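Side-chain contacts in arylamine n-acetyltransferase (PDB 1W5R), which catalyses the transfer of an acetyl group, with acetyl-coenzyme A as donor, to the amino group of arylamines: residues L80-E85 against V91-G96; Q111-L116 against V131-Q136; F61-L64 against R68-G71; T13-D18 against V32-R37; Q171-W176 against A230-G235. The protein carries 1 engineered substitution. All coordinates share one frame; numbering follows the deposited sequence.

Contact 1. Residues L80-E85 against V91-G96; sequences LGYVLE and VERLSG
The guanidinium of Arg-93 lies against the helix backbone at Gly-81, Arg-93 NH2 being 3.5 Å from Gly-81 C. The missing side chain of the glycine lets the group come this close. A bend at chi2 (72°) turns the end of the arginine from the strand toward helix 73-87, whose segment here runs nearly antiparallel to segment 91-96 of strand 90-98. Its two terminal nitrogens then grip Glu-85 end-on, one to each carboxylate oxygen: Arg-93 NH1 to Glu-85 OE2 at 2.8 Å and Arg-93 NH2 to Glu-85 OE1 at 3.0 Å. Both bonds are nearly straight and lie in the guanidinium plane, yet they meet the carboxylate from above its plane, the two flat groups standing 81° apart. Arg-93 NH2 also comes within 3.6 Å of Tyr-82 CD2, but the centre of the phenol ring is distant from the charge and any cation-pi attraction is weak; the hydroxyl of Tyr-82 is engaged elsewhere, by Leu-55 O.

Val-91 packs against both partners of the ion pair. Its CG1 sits 3.8 Å above one face of the Arg-93 guanidinium, toward the rim, while CG2 packs on Leu-84 CB and, at 3.7 Å, on Glu-85 CG, the valine crossing the glutamate at about a right angle. A water joins Glu-85 OE2 to the backbone N of Val-91. Val-91 also touches Leu-116 of the neighbouring strand 111-119.

Glu-85 OE2 thus accepts from both NH1 and the water, which would favour the charged carboxylate, and the two-pronged salt bridge fixes the rotation of a guanidinium resting on aliphatic carbon.

Contact 2. Residues Q111-L116 against V131-Q136; sequences QTHNVL and VGFGGQ
CG lies opposite the backbone N in both His-113 (chi1 -164°) and Phe-133 (chi1 -168°), and these torsions carry the imidazole off strand 111-119 to meet the phenyl ring that rises from the loop 131-136. The site is consistent with the Cys-His-Asp catalytic triad of arylamine N-acetyltransferases: His-113 NE2 is hydrogen-bonded to Asp-130 OD2, and the imidazole also touches Gln-73, the engineered residue at the start of helix 73-87.

Phe-133 approaches over one face of the imidazole. Phe-133 CD1 does most of the touching, 3.6 Å from His-113 NE2 and 3.9 Å from His-113 CE1, displaced toward the rim of the ring. The planes are 54° apart and the centroids of the His-113 and Phe-133 rings 5.2 Å apart, the two rings meeting obliquely. Gly-132 comes in at the imidazole edge, where Gly-132 C lies 4.1 Å from His-113 CE1. A separate aromatic neighbour, Tyr-180 of strand 175-182, makes an edge-to-face contact with the same imidazole, so packing as well as the bond to Asp-130 limits its rotation.

The loop also helps to place the aspartate, since the backbone N of Gly-132 donates to Asp-130 OD1, the oxygen that the histidine does not use. On the strand, Thr-112 and His-113 together face Gly-96 of strand 90-98 in a classic beta bulge, at the very residue that bears the imidazole. Phe-133 is itself backed by Leu-179, and its CB adds a further touch on the imidazole, 4.0 Å from His-113 NE2.

Contact 3. Residues F61-L64 against R68-G71; sequences FAKL and RRGG
Arg-69 starts its contact with Lys-63 at CB, which is 3.5 Å from Lys-63 O and 3.8 Å from Lys-63 CG. CG stays near the same carbonyl. Bends at chi2 and chi3 (-76° and -52°) then fold the chain back, so that the guanidinium presents one face to the extended lysine: Arg-69 CZ is 3.9 Å from Lys-63 CE, which sits off-centre toward the rim. At the tip, Arg-69 NH1 lies 3.9 Å from Lys-63 NZ. The two cations are drawn together by shared acid: Asp-45 takes Lys-63 NZ on OD2 and Arg-69 NH1 on OD1. Glu-75 also binds the lysine, while Glu-42 and Asp-262 take NE and NH2 of the arginine.

The backbone closes in as well. Arg-68, with positive phi, is the first residue past the helix to leave helical geometry, and Arg-69 N makes a weak hydrogen bond to Lys-63 O at 3.3 Å. One residue on, Leu-64 CA points its hydrogen at Arg-69 O, and Leu-64 CD1 rests 3.4 Å from Gly-70 O.

The whole forms the turn from helix 57-66 toward helix 73-87. Leu-64 packs onto Leu-79 of that second helix, the backbone of Gly-71 is bonded to Glu-42 of the short strand 41-42, and Arg-14 from the end of helix 8-14 binds the carbonyls of Leu-64 and Arg-69.

Contact 4. Residues T13-D18 against V32-R37; sequences TRIGLD and VAAHNR
Ile-15 and Ala-34 bury most of the surface here, with His-35 adding a smaller share. Ile-15 CG1 occupies the crowded position between its backbone N and carbonyl carbon (chi1 69°), which sets CD1 against Ala-34 CB at 3.8 Å and leaves CG2 to lie on the backbone of His-35, 3.9 Å from its CA. The same Ala-34 CB comes within 3.2 Å of Ile-15 O, a tight approach of methyl to carbonyl, and Leu-17 CG reaches it at 4.2 Å. Three groups therefore converge on one small side chain.

Ile-15 O is also bound by a water, 2.7 Å away, which in turn accepts from Arg-37 NH2 in the plane of that guanidinium. Ala-33 O lies over the centre of one guanidinium face, and Asp-218 pairs with NH1.

Gly-16 leaves the helix with positive phi in a Schellman motif, and past this turn Leu-17 comes round beside Ile-15 to touch Ala-34. The contact thus seats the C-terminal end of helix 8-14 on helix 25-38. His-35 bonds back to Tyr-11 of helix 8-14 and onward to His-76 of helix 73-87, while the backbone of Asn-36 is linked to Val-216 of strand 212-216.

Contact 5. Residues Q171-W176 against A230-G235; sequences QVRGEW and AVHRSG
One face of the His-232 imidazole is met by Arg-173 CD, 3.7 Å above the plane and offset toward the rim, while Val-172 CG1 comes to the ring edge, 4.2 Å from His-232 CE1. The first of these is a CH-pi contact made by the tip of a beta hairpin: Val-172 to Glu-175 form a type I' turn between strands 165-172 and 175-182, closed by Val-172 N to Glu-175 O at 2.7 Å and by the reciprocal bond from Glu-175 N. The imidazole projects from strand 228-233, so the contact joins the hairpin of one antiparallel sheet to a strand of the other.

A bend at chi3 (95°) turns the Arg-173 chain at CD, and the guanidinium of Arg-173 stands 65° from the imidazole plane of His-232. The charged end serves the dimer: Arg-173 NH2 forms a salt bridge with Asp-243 of the second subunit, and Arg-241 of that subunit packs nearby. Gly-235 also makes backbone hydrogen bonds to the second subunit, which places this spot at the subunit interface.

Within the chain, a water bridges the two segments, accepting from Arg-173 NE at 2.8 Å and donating to Arg-233 O at 2.9 Å.

How the contacts relate
Contact 2 lies deepest, about 5 Å from the chain centre, and holds the probable catalytic histidine. Contact 1, with its centre about 11 Å from that of contact 2, shares the sheet: Leu-94 N bonds to Val-115 O, and Leu-80 packs on Val-131. Val-131 also touches contact 4, where Val-131 CG2 is 3.5 Å from His-35 NE2. Contacts 3 and 4 are tied by Arg-14, whose NE lies 2.7 Å from Leu-64 O. Phe-61 of contact 3 packs on Tyr-82 and Val-83 of contact 1, linking the helices. Contact 5 stands apart at the dimer interface, its centre about 28 Å from those of contacts 1 and 3; Val-172 brings it against Gln-136 of contact 2.

Contact 1. Residues L80-E85 against V91-G96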
# COMPACT_ATOMS: atom_id res chain seq x y z
N LEU A 80 15.80 -8.00 25.61
CA LEU A 80 14.73 -8.85 26.14
C LEU A 80 15.30 -9.93 27.04
O LEU A 80 14.68 -10.29 28.05
CB LEU A 80 13.92 -9.47 24.99
CG LEU A 80 12.69 -10.28 25.43
CD1 LEU A 80 11.80 -9.51 26.39
CD2 LEU A 80 11.91 -10.71 24.20
N GLY A 81 16.47 -10.44 26.70
CA GLY A 81 17.16 -11.43 27.54
C GLY A 81 17.37 -10.92 28.96
O GLY A 81 17.06 -11.62 29.93
N TYR A 82 17.88 -9.70 29.10
CA TYR A 82 18.09 -9.09 30.42
C TYR A 82 16.78 -8.89 31.14
O TYR A 82 16.67 -9.19 32.34
CB TYR A 82 18.82 -7.75 30.30
CG TYR A 82 20.24 -7.86 29.78
CD1 TYR A 82 20.63 -7.21 28.59
CD2 TYR A 82 21.20 -8.59 30.48
CE1 TYR A 82 21.94 -7.32 28.12
CE2 TYR A 82 22.50 -8.70 30.02
CZ TYR A 82 22.88 -8.05 28.85
OH TYR A 82 24.17 -8.15 28.39
N VAL A 83 15.77 -8.41 30.41
CA VAL A 83 14.46 -8.14 31.00
C VAL A 83 13.85 -9.43 31.55
O VAL A 83 13.38 -9.46 32.70
CB VAL A 83 13.49 -7.49 29.99
CG1 VAL A 83 12.07 -7.52 30.52
CG2 VAL A 83 13.92 -6.08 29.69
N LEU A 84 13.89 -10.50 30.75
CA LEU A 84 13.26 -11.75 31.18
C LEU A 84 13.95 -12.37 32.38
O LEU A 84 13.29 -12.87 33.30
CB LEU A 84 13.14 -12.75 30.03
CG LEU A 84 12.24 -12.32 28.86
CD1 LEU A 84 12.32 -13.36 27.78
CD2 LEU A 84 10.77 -12.05 29.25
N GLU A 85 15.29 -12.33 32.38
CA GLU A 85 16.10 -12.74 33.53
C GLU A 85 15.72 -12.01 34.79
O GLU A 85 15.56 -12.62 35.86
CB GLU A 85 17.56 -12.43 33.25
CG GLU A 85 18.25 -13.47 32.45
CD GLU A 85 19.75 -13.30 32.47
OE1 GLU A 85 20.26 -12.15 32.43
OE2 GLU A 85 20.42 -14.35 32.49
N VAL A 91 17.08 -17.84 31.16
CA VAL A 91 17.36 -17.42 29.78
C VAL A 91 18.74 -17.88 29.33
O VAL A 91 19.75 -17.64 30.02
CB VAL A 91 17.28 -15.87 29.63
CG1 VAL A 91 17.50 -15.43 28.17
CG2 VAL A 91 15.95 -15.32 30.16
N GLU A 92 18.78 -18.56 28.18
CA GLU A 92 20.04 -18.82 27.49
C GLU A 92 20.04 -18.05 26.17
O GLU A 92 19.00 -17.95 25.51
CB GLU A 92 20.24 -20.32 27.26
CG GLU A 92 20.44 -21.06 28.59
CD GLU A 92 20.54 -22.56 28.45
OE1 GLU A 92 19.99 -23.13 27.48
OE2 GLU A 92 21.15 -23.19 29.35
N ARG A 93 21.19 -17.47 25.83
CA ARG A 93 21.36 -16.77 24.57
C ARG A 93 21.94 -17.69 23.52
O ARG A 93 22.99 -18.30 23.71
CB ARG A 93 22.27 -15.54 24.71
CG ARG A 93 21.65 -14.34 25.44
CD ARG A 93 21.49 -14.58 26.94
NE ARG A 93 21.19 -13.32 27.62
CZ ARG A 93 20.95 -13.19 28.92
NH1 ARG A 93 20.98 -14.25 29.73
NH2 ARG A 93 20.70 -11.99 29.42
N LEU A 94 21.24 -17.81 22.39
CA LEU A 94 21.72 -18.67 21.32
C LEU A 94 22.14 -17.84 20.12
O LEU A 94 21.68 -16.70 19.97
CB LEU A 94 20.62 -19.65 20.91
CG LEU A 94 19.93 -20.44 22.03
CD1 LEU A 94 18.90 -21.41 21.47
CD2 LEU A 94 20.94 -21.20 22.89
N SER A 95 22.98 -18.43 19.28
CA SER A 95 23.37 -17.83 18.01
C SER A 95 22.87 -18.66 16.83
O SER A 95 22.65 -19.88 16.96
CB SER A 95 24.89 -17.67 17.92
OG SER A 95 25.53 -18.94 17.94
N GLY A 96 22.70 -18.01 15.69
CA GLY A 96 22.26 -18.69 14.49
C GLY A 96 22.75 -18.07 13.19
O GLY A 96 23.38 -17.00 13.19
O HOH W 1 18.94 -16.69 33.11

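Contact 2. Residues Q111-L116 against V131-Q136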
# COMPACT_ATOMS: atom_id res chain seq x y z
N GLN A 111 27.47 -16.77 11.49
CA GLN A 111 26.58 -16.64 12.63
C GLN A 111 26.33 -15.15 12.81
O GLN A 111 27.20 -14.40 13.26
CB GLN A 111 27.20 -17.24 13.90
CG GLN A 111 27.37 -18.75 13.86
CD GLN A 111 28.05 -19.24 15.11
OE1 GLN A 111 27.58 -18.99 16.23
NE2 GLN A 111 29.18 -19.93 14.94
N THR A 112 25.12 -14.72 12.43
CA THR A 112 24.77 -13.29 12.47
C THR A 112 23.48 -13.03 13.25
O THR A 112 23.01 -11.89 13.31
CB THR A 112 24.59 -12.71 11.07
OG1 THR A 112 23.45 -13.32 10.47
CG2 THR A 112 25.82 -12.91 10.20
N HIS A 113 22.90 -14.09 13.81
CA HIS A 113 21.65 -13.93 14.55
C HIS A 113 21.82 -14.35 16.01
O HIS A 113 22.75 -15.11 16.35
CB HIS A 113 20.52 -14.72 13.87
CG HIS A 113 19.14 -14.33 14.33
ND1 HIS A 113 18.83 -13.06 14.77
CD2 HIS A 113 17.98 -15.03 14.35
CE1 HIS A 113 17.55 -13.01 15.08
NE2 HIS A 113 17.01 -14.19 14.84
N ASN A 114 20.93 -13.86 16.85
CA ASN A 114 20.94 -14.11 18.29
C ASN A 114 19.48 -14.26 18.68
O ASN A 114 18.67 -13.40 18.34
CB ASN A 114 21.62 -12.92 19.00
CG ASN A 114 21.47 -12.91 20.53
OD1 ASN A 114 21.38 -11.84 21.12
ND2 ASN A 114 21.48 -14.09 21.18
N VAL A 115 19.15 -15.37 19.35
CA VAL A 115 17.79 -15.64 19.82
C VAL A 115 17.85 -16.12 21.27
O VAL A 115 18.94 -16.33 21.81
CB VAL A 115 17.02 -16.65 18.92
CG1 VAL A 115 16.93 -16.13 17.50
CG2 VAL A 115 17.66 -18.06 18.96
N LEU A 116 16.68 -16.29 21.90
CA LEU A 116 16.63 -16.70 23.30
C LEU A 116 16.00 -18.07 23.45
O LEU A 116 15.04 -18.39 22.74
CB LEU A 116 15.84 -15.70 24.14
CG LEU A 116 16.30 -14.25 24.03
CD1 LEU A 116 15.34 -13.36 24.82
CD2 LEU A 116 17.75 -14.10 24.51
N VAL A 131 12.50 -11.61 19.18
CA VAL A 131 11.84 -10.36 18.82
C VAL A 131 12.77 -9.48 17.97
O VAL A 131 12.50 -8.29 17.77
CB VAL A 131 11.32 -9.59 20.06
CG1 VAL A 131 10.27 -10.43 20.81
CG2 VAL A 131 12.49 -9.21 21.00
N GLY A 132 13.85 -10.08 17.47
CA GLY A 132 14.90 -9.33 16.80
C GLY A 132 15.18 -9.63 15.34
O GLY A 132 16.15 -9.11 14.79
N PHE A 133 14.33 -10.44 14.71
CA PHE A 133 14.60 -10.87 13.33
C PHE A 133 14.09 -9.85 12.29
O PHE A 133 14.38 -9.99 11.10
CB PHE A 133 13.98 -12.25 13.06
CG PHE A 133 14.44 -12.88 11.77
CD1 PHE A 133 15.79 -13.21 11.57
CD2 PHE A 133 13.52 -13.16 10.75
CE1 PHE A 133 16.21 -13.80 10.36
CE2 PHE A 133 13.94 -13.76 9.56
CZ PHE A 133 15.28 -14.07 9.36
N GLY A 134 13.34 -8.86 12.75
CA GLY A 134 12.83 -7.79 11.87
C GLY A 134 11.37 -8.01 11.48
O GLY A 134 10.57 -8.48 12.29
N GLY A 135 11.03 -7.69 10.24
CA GLY A 135 9.63 -7.79 9.80
C GLY A 135 8.98 -9.16 9.94
O GLY A 135 7.77 -9.23 10.16
N GLN A 136 9.77 -10.23 9.79
CA GLN A 136 9.27 -11.60 9.88
C GLN A 136 9.58 -12.25 11.24
O GLN A 136 9.54 -13.48 11.36
CB GLN A 136 9.79 -12.45 8.71
CG GLN A 136 9.01 -13.75 8.45
CD GLN A 136 7.53 -13.52 8.21
OE1 GLN A 136 6.66 -14.00 8.98
NE2 GLN A 136 7.22 -12.80 7.16

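Contact 3. Residues F61-L64 against R68-G71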
# COMPACT_ATOMS: atom_id res chain seq x y z
N PHE A 61 19.75 -0.90 27.26
CA PHE A 61 18.69 -0.11 27.88
C PHE A 61 18.83 1.36 27.49
O PHE A 61 17.85 2.02 27.14
CB PHE A 61 18.69 -0.27 29.40
CG PHE A 61 17.94 -1.47 29.92
CD1 PHE A 61 18.55 -2.73 29.98
CD2 PHE A 61 16.62 -1.35 30.38
CE1 PHE A 61 17.86 -3.86 30.48
CE2 PHE A 61 15.92 -2.47 30.89
CZ PHE A 61 16.54 -3.72 30.93
N ALA A 62 20.06 1.88 27.53
CA ALA A 62 20.27 3.28 27.20
C ALA A 62 19.77 3.62 25.80
O ALA A 62 19.07 4.62 25.61
CB ALA A 62 21.74 3.66 27.37
N LYS A 63 20.09 2.78 24.82
CA LYS A 63 19.69 3.05 23.45
C LYS A 63 18.21 2.74 23.15
O LYS A 63 17.49 3.59 22.65
CB LYS A 63 20.59 2.31 22.46
CG LYS A 63 20.25 2.58 21.01
CD LYS A 63 21.14 1.80 20.06
CE LYS A 63 20.70 1.99 18.62
NZ LYS A 63 21.55 1.22 17.68
N LEU A 64 17.79 1.51 23.43
CA LEU A 64 16.46 1.08 22.98
C LEU A 64 15.32 1.54 23.88
O LEU A 64 14.17 1.56 23.46
CB LEU A 64 16.40 -0.44 22.83
CG LEU A 64 16.86 -0.99 21.48
CD1 LEU A 64 18.33 -0.73 21.26
CD2 LEU A 64 16.54 -2.49 21.39
N ARG A 68 14.86 6.03 22.90
CA ARG A 68 13.73 5.78 22.00
C ARG A 68 14.18 5.50 20.56
O ARG A 68 13.59 5.96 19.58
CB ARG A 68 12.68 6.90 22.10
CG ARG A 68 12.07 7.00 23.50
CD ARG A 68 11.19 8.23 23.66
NE ARG A 68 10.68 8.37 25.03
CZ ARG A 68 9.99 9.42 25.49
NH1 ARG A 68 9.71 10.44 24.69
NH2 ARG A 68 9.59 9.44 26.75
N ARG A 69 15.27 4.75 20.48
CA ARG A 69 15.76 4.20 19.23
C ARG A 69 15.29 2.76 19.17
O ARG A 69 14.87 2.20 20.18
CB ARG A 69 17.29 4.21 19.25
CG ARG A 69 17.90 5.63 19.14
CD ARG A 69 17.84 6.19 17.72
NE ARG A 69 18.41 5.25 16.76
CZ ARG A 69 19.71 5.13 16.49
NH1 ARG A 69 20.11 4.21 15.61
NH2 ARG A 69 20.63 5.92 17.08
N GLY A 70 15.34 2.16 17.99
CA GLY A 70 15.22 0.71 17.90
C GLY A 70 16.61 0.10 17.84
O GLY A 70 17.61 0.71 18.21
N GLY A 71 16.68 -1.13 17.37
CA GLY A 71 17.96 -1.78 17.17
C GLY A 71 17.78 -2.99 16.29
O GLY A 71 16.68 -3.22 15.76

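Contact 4. Residues T13-D18 against V32-R37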
# COMPACT_ATOMS: atom_id res chain seq x y z
N THR A 13 7.33 0.65 30.54
CA THR A 13 6.70 1.85 29.97
C THR A 13 6.92 1.96 28.45
O THR A 13 5.99 2.25 27.70
CB THR A 13 7.20 3.13 30.67
OG1 THR A 13 6.88 3.06 32.06
CG2 THR A 13 6.56 4.37 30.06
N ARG A 14 8.16 1.72 28.02
CA ARG A 14 8.53 1.73 26.62
C ARG A 14 7.64 0.81 25.79
O ARG A 14 7.24 1.15 24.67
CB ARG A 14 10.00 1.31 26.47
CG ARG A 14 10.52 1.27 25.03
CD ARG A 14 10.82 2.66 24.50
NE ARG A 14 11.64 2.57 23.30
CZ ARG A 14 11.24 2.89 22.07
NH1 ARG A 14 10.00 3.34 21.85
NH2 ARG A 14 12.08 2.76 21.05
N ILE A 15 7.33 -0.37 26.34
CA ILE A 15 6.51 -1.35 25.61
C ILE A 15 5.02 -1.31 25.95
O ILE A 15 4.24 -2.12 25.45
CB ILE A 15 7.08 -2.80 25.69
CG1 ILE A 15 6.97 -3.38 27.11
CG2 ILE A 15 8.54 -2.81 25.19
CD1 ILE A 15 7.19 -4.89 27.19
N GLY A 16 4.62 -0.35 26.78
CA GLY A 16 3.20 -0.13 27.06
C GLY A 16 2.59 -1.06 28.08
O GLY A 16 1.38 -1.31 28.05
N LEU A 17 3.42 -1.57 28.98
CA LEU A 17 2.97 -2.35 30.13
C LEU A 17 3.22 -1.58 31.42
O LEU A 17 3.96 -0.59 31.43
CB LEU A 17 3.67 -3.72 30.17
CG LEU A 17 3.47 -4.70 29.01
CD1 LEU A 17 4.27 -5.96 29.27
CD2 LEU A 17 2.00 -5.04 28.78
N ASP A 18 2.60 -2.01 32.51
CA ASP A 18 2.84 -1.39 33.82
C ASP A 18 2.89 -2.43 34.93
O ASP A 18 2.34 -3.52 34.80
CB ASP A 18 1.81 -0.29 34.12
CG ASP A 18 0.37 -0.71 33.84
OD1 ASP A 18 0.09 -1.93 33.77
OD2 ASP A 18 -0.48 0.19 33.68
N VAL A 32 6.30 -10.31 24.61
CA VAL A 32 6.71 -10.44 23.19
C VAL A 32 5.80 -9.56 22.31
O VAL A 32 6.28 -8.80 21.46
CB VAL A 32 6.69 -11.92 22.73
CG1 VAL A 32 6.81 -12.05 21.20
CG2 VAL A 32 7.80 -12.72 23.41
N ALA A 33 4.49 -9.63 22.52
CA ALA A 33 3.56 -8.84 21.72
C ALA A 33 3.75 -7.33 21.90
O ALA A 33 3.71 -6.56 20.95
CB ALA A 33 2.10 -9.24 22.04
N ALA A 34 3.98 -6.91 23.15
CA ALA A 34 4.17 -5.50 23.43
C ALA A 34 5.49 -4.99 22.85
O ALA A 34 5.55 -3.90 22.26
CB ALA A 34 4.12 -5.26 24.94
N HIS A 35 6.54 -5.79 23.01
CA HIS A 35 7.84 -5.46 22.43
C HIS A 35 7.73 -5.35 20.89
O HIS A 35 8.21 -4.36 20.30
CB HIS A 35 8.86 -6.51 22.86
CG HIS A 35 10.28 -6.19 22.50
ND1 HIS A 35 11.27 -6.04 23.46
CD2 HIS A 35 10.89 -6.02 21.30
CE1 HIS A 35 12.42 -5.79 22.86
NE2 HIS A 35 12.22 -5.77 21.55
N ASN A 36 7.06 -6.31 20.27
CA ASN A 36 6.88 -6.34 18.82
C ASN A 36 6.33 -5.02 18.29
O ASN A 36 6.78 -4.52 17.26
CB ASN A 36 5.86 -7.42 18.42
CG ASN A 36 6.43 -8.84 18.39
OD1 ASN A 36 7.65 -9.08 18.26
ND2 ASN A 36 5.54 -9.79 18.46
N ARG A 37 5.31 -4.48 18.97
CA ARG A 37 4.64 -3.29 18.46
C ARG A 37 5.27 -1.98 18.88
O ARG A 37 4.93 -0.94 18.33
CB ARG A 37 3.14 -3.27 18.82
CG ARG A 37 2.83 -3.01 20.30
CD ARG A 37 1.33 -2.94 20.56
NE ARG A 37 0.68 -4.25 20.40
CZ ARG A 37 0.48 -5.12 21.39
NH1 ARG A 37 -0.15 -6.27 21.12
NH2 ARG A 37 0.89 -4.87 22.64
O HOH W 2 1.98 -2.58 24.10

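Contact 5. Residues Q171-W176 against A230-G235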
# COMPACT_ATOMS: atom_id res chain seq x y z
N GLN A 171 5.43 -19.91 7.68
CA GLN A 171 4.53 -20.08 6.56
C GLN A 171 4.16 -18.70 6.09
O GLN A 171 3.29 -18.03 6.66
CB GLN A 171 3.29 -20.89 6.95
CG GLN A 171 2.45 -21.31 5.76
CD GLN A 171 1.18 -21.98 6.20
OE1 GLN A 171 1.21 -23.09 6.73
NE2 GLN A 171 0.07 -21.30 6.01
N VAL A 172 4.86 -18.24 5.06
CA VAL A 172 4.69 -16.89 4.57
C VAL A 172 3.82 -16.92 3.32
O VAL A 172 4.22 -17.44 2.27
CB VAL A 172 6.05 -16.22 4.25
CG1 VAL A 172 5.84 -14.78 3.75
CG2 VAL A 172 6.98 -16.24 5.48
N ARG A 173 2.61 -16.39 3.45
CA ARG A 173 1.63 -16.34 2.36
C ARG A 173 1.46 -17.70 1.67
O ARG A 173 1.52 -17.82 0.44
CB ARG A 173 1.97 -15.22 1.37
CG ARG A 173 2.43 -13.94 2.06
CD ARG A 173 2.51 -12.78 1.12
NE ARG A 173 1.28 -12.01 1.17
CZ ARG A 173 0.30 -12.08 0.28
NH1 ARG A 173 0.40 -12.87 -0.78
NH2 ARG A 173 -0.78 -11.31 0.44
N GLY A 174 1.25 -18.73 2.49
CA GLY A 174 1.00 -20.09 1.99
C GLY A 174 2.22 -20.91 1.64
O GLY A 174 2.10 -22.10 1.30
N GLU A 175 3.40 -20.30 1.74
CA GLU A 175 4.66 -20.95 1.39
C GLU A 175 5.59 -20.98 2.58
O GLU A 175 5.90 -19.94 3.17
CB GLU A 175 5.37 -20.19 0.24
CG GLU A 175 5.32 -20.86 -1.14
CD GLU A 175 6.37 -20.29 -2.10
OE1 GLU A 175 7.58 -20.39 -1.81
OE2 GLU A 175 5.97 -19.75 -3.15
N TRP A 176 6.07 -22.17 2.93
CA TRP A 176 7.04 -22.31 4.00
C TRP A 176 8.40 -21.81 3.57
O TRP A 176 8.88 -22.15 2.49
CB TRP A 176 7.10 -23.75 4.48
CG TRP A 176 5.92 -24.08 5.29
CD1 TRP A 176 4.73 -24.61 4.86
CD2 TRP A 176 5.78 -23.86 6.69
NE1 TRP A 176 3.87 -24.76 5.92
CE2 TRP A 176 4.49 -24.30 7.06
CE3 TRP A 176 6.62 -23.33 7.67
CZ2 TRP A 176 4.02 -24.22 8.37
CZ3 TRP A 176 6.17 -23.26 8.96
CH2 TRP A 176 4.88 -23.71 9.31
N ALA A 230 7.25 -2.69 2.72
CA ALA A 230 6.33 -3.82 2.55
C ALA A 230 5.41 -3.95 3.77
O ALA A 230 5.87 -3.84 4.92
CB ALA A 230 7.09 -5.12 2.33
N VAL A 231 4.14 -4.21 3.51
CA VAL A 231 3.17 -4.47 4.57
C VAL A 231 2.49 -5.80 4.26
O VAL A 231 1.96 -5.99 3.17
CB VAL A 231 2.11 -3.34 4.68
CG1 VAL A 231 1.21 -3.59 5.88
CG2 VAL A 231 2.76 -1.95 4.75
N HIS A 232 2.53 -6.73 5.21
CA HIS A 232 1.79 -7.98 5.09
C HIS A 232 0.64 -7.96 6.09
O HIS A 232 0.86 -7.84 7.30
CB HIS A 232 2.71 -9.18 5.35
CG HIS A 232 3.60 -9.53 4.20
ND1 HIS A 232 4.33 -10.70 4.15
CD2 HIS A 232 3.88 -8.86 3.06
CE1 HIS A 232 5.02 -10.73 3.02
NE2 HIS A 232 4.77 -9.63 2.34
N ARG A 233 -0.58 -8.04 5.57
CA ARG A 233 -1.78 -8.05 6.38
C ARG A 233 -2.57 -9.28 5.97
O ARG A 233 -2.27 -9.92 4.96
CB ARG A 233 -2.65 -6.83 6.10
CG ARG A 233 -2.01 -5.49 6.31
CD ARG A 233 -2.94 -4.39 5.81
NE ARG A 233 -2.46 -3.07 6.20
CZ ARG A 233 -2.68 -2.52 7.39
NH1 ARG A 233 -3.39 -3.18 8.32
NH2 ARG A 233 -2.19 -1.32 7.66
N SER A 234 -3.60 -9.61 6.74
CA SER A 234 -4.44 -10.73 6.37
C SER A 234 -5.20 -10.38 5.07
O SER A 234 -5.91 -9.39 5.02
CB SER A 234 -5.39 -11.09 7.51
OG SER A 234 -5.99 -12.35 7.26
N GLY A 235 -4.96 -11.17 4.03
CA GLY A 235 -5.69 -11.00 2.76
C GLY A 235 -5.02 -10.12 1.71
O GLY A 235 -5.52 -10.03 0.59
O HOH W 3 -0.23 -11.21 3.38